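Local coordinates for protein DNMT2 (Spodoptera frugiperda, PDB 4H0N) that probably methylates cytosine 38 in the anticodon loop of tRNA(Asp), and also cytosines in DNA, at the 5 position with S-adenosyl-L-methionine as methyl donor, at residues C216-D221 with K258-A263. The protein carries 3 engineered substitutions. Sequence-based numbering, arbitrary orientation.
Sequences CAKVFD and KCYAAA. Engineered in segment 258-263: Ala261 (natural residue Glu), Ala262 (natural residue Glu).
Ala217 presents its backbone O to the phenol of Tyr260, which donates a hydrogen bond from OH to that O at 2.5 Å. The donor sits above the carbonyl plane, 35° out of it, with a C=O...OH angle of 143°. The same O accepts a weak bond from Phe220 N within the 3-10 turn. The Lys218 chain bends about CB-CG (chi2 -44°) and again further out, which brings its end back along the edge of the Tyr260 ring, antiparallel to the tyrosine side chain. Its CD lies in the ring plane, 4.0 Å from Tyr260 CE1. Lys218 NZ is 3.8 Å from Tyr260 CD1, also at the ring edge. The contact probably lies in the smaller target-recognition domain of the C5-methyltransferase fold, away from the Rossmann-like domain that holds S-adenosyl-L-homocysteine. It joins the loop after helix 211-214 to helix 253-262. Helix 271-278 packs beside both, and its Phe277 meets the Tyr260 ring edge-to-face. A phenylalanine in place of Tyr260 would probably leave Ala217 O without its donor from helix 253-262 and tie the loop less firmly to that helix. Further along, Phe220 CB lies 4.1 Å from Tyr260 OH, while its ring turns away and has Cys216 O over one face.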
loop_
_atom_site.group_PDB
_atom_site.type_symbol
_atom_site.label_atom_id
_atom_site.label_comp_id
_atom_site.label_asym_id
_atom_site.label_seq_id
_atom_site.Cartn_x
_atom_site.Cartn_y
_atom_site.Cartn_z
ATOM N N CYS A 216 -16.270 13.855 16.234
ATOM C CA CYS A 216 -15.685 12.556 16.556
ATOM C C CYS A 216 -14.255 12.675 17.080
ATOM O O CYS A 216 -13.466 11.736 16.964
ATOM C CB CYS A 216 -15.678 11.654 15.323
ATOM S SG CYS A 216 -17.239 11.507 14.461
ATOM N N ALA A 217 -13.929 13.825 17.658
ATOM C CA ALA A 217 -12.561 14.115 18.083
ATOM C C ALA A 217 -11.976 13.095 19.061
ATOM O O ALA A 217 -10.759 12.944 19.144
ATOM C CB ALA A 217 -12.476 15.519 18.667
ATOM N N LYS A 218 -12.835 12.387 19.787
ATOM C CA LYS A 218 -12.370 11.496 20.843
ATOM C C LYS A 218 -11.553 10.305 20.343
ATOM O O LYS A 218 -10.791 9.711 21.107
ATOM C CB LYS A 218 -13.538 11.011 21.705
ATOM C CG LYS A 218 -13.707 11.773 23.015
ATOM C CD LYS A 218 -12.361 11.984 23.708
ATOM C CE LYS A 218 -12.499 11.990 25.229
ATOM N NZ LYS A 218 -11.473 12.856 25.895
ATOM N N VAL A 219 -11.699 9.962 19.069
ATOM C CA VAL A 219 -11.031 8.778 18.533
ATOM C C VAL A 219 -10.009 9.111 17.454
ATOM O O VAL A 219 -9.572 8.235 16.709
ATOM C CB VAL A 219 -12.041 7.780 17.959
ATOM C CG1 VAL A 219 -12.868 7.161 19.074
ATOM C CG2 VAL A 219 -12.931 8.466 16.930
ATOM N N PHE A 220 -9.643 10.383 17.368
ATOM C CA PHE A 220 -8.600 10.815 16.456
ATOM C C PHE A 220 -7.252 10.404 17.011
ATOM O O PHE A 220 -7.046 10.421 18.221
ATOM C CB PHE A 220 -8.628 12.335 16.305
ATOM C CG PHE A 220 -9.627 12.828 15.303
ATOM C CD1 PHE A 220 -9.892 12.105 14.153
ATOM C CD2 PHE A 220 -10.295 14.024 15.504
ATOM C CE1 PHE A 220 -10.810 12.565 13.223
ATOM C CE2 PHE A 220 -11.219 14.487 14.581
ATOM C CZ PHE A 220 -11.479 13.755 13.440
ATOM N N ASP A 221 -6.339 10.019 16.126
ATOM C CA ASP A 221 -4.933 9.917 16.495
ATOM C C ASP A 221 -4.206 11.121 15.933
ATOM O O ASP A 221 -4.163 11.314 14.720
ATOM C CB ASP A 221 -4.280 8.649 15.954
ATOM C CG ASP A 221 -2.792 8.592 16.272
ATOM O OD1 ASP A 221 -1.983 8.385 15.343
ATOM O OD2 ASP A 221 -2.428 8.770 17.456
ATOM N N LYS A 258 -4.877 20.192 26.757
ATOM C CA LYS A 258 -5.691 21.149 27.498
ATOM C C LYS A 258 -7.075 21.248 26.867
ATOM O O LYS A 258 -8.088 21.289 27.568
ATOM C CB LYS A 258 -5.020 22.523 27.516
ATOM C CG LYS A 258 -5.578 23.482 28.558
ATOM C CD LYS A 258 -4.787 24.790 28.580
ATOM C CE LYS A 258 -4.869 25.476 29.939
ATOM N NZ LYS A 258 -4.212 26.817 29.930
ATOM N N CYS A 259 -7.106 21.273 25.538
ATOM C CA CYS A 259 -8.358 21.349 24.803
ATOM C C CYS A 259 -9.206 20.119 25.081
ATOM O O CYS A 259 -10.398 20.229 25.367
ATOM C CB CYS A 259 -8.093 21.463 23.306
ATOM S SG CYS A 259 -9.579 21.366 22.279
ATOM N N TYR A 260 -8.580 18.948 25.002
ATOM C CA TYR A 260 -9.260 17.690 25.286
ATOM C C TYR A 260 -9.854 17.669 26.691
ATOM O O TYR A 260 -10.937 17.128 26.901
ATOM C CB TYR A 260 -8.308 16.509 25.104
ATOM C CG TYR A 260 -8.398 15.846 23.749
ATOM C CD1 TYR A 260 -9.397 14.924 23.474
ATOM C CD2 TYR A 260 -7.480 16.133 22.750
ATOM C CE1 TYR A 260 -9.485 14.311 22.234
ATOM C CE2 TYR A 260 -7.557 15.526 21.511
ATOM C CZ TYR A 260 -8.561 14.616 21.259
ATOM O OH TYR A 260 -8.638 14.009 20.027
ATOM N N ALA A 261 -9.140 18.257 27.646
ATOM C CA ALA A 261 -9.612 18.333 29.024
ATOM C C ALA A 261 -10.785 19.298 29.145
ATOM O O ALA A 261 -11.790 18.992 29.788
ATOM C CB ALA A 261 -8.484 18.757 29.947
ATOM N N ALA A 262 -10.647 20.468 28.530
ATOM C CA ALA A 262 -11.699 21.475 28.565
ATOM C C ALA A 262 -12.944 20.981 27.830
ATOM O O ALA A 262 -14.066 21.307 28.206
ATOM C CB ALA A 262 -11.199 22.781 27.971
ATOM N N ALA A 263 -12.741 20.180 26.788
ATOM C CA ALA A 263 -13.851 19.604 26.039
ATOM C C ALA A 263 -14.505 18.459 26.802
ATOM O O ALA A 263 -15.599 18.020 26.450
ATOM C CB ALA A 263 -13.385 19.123 24.686
#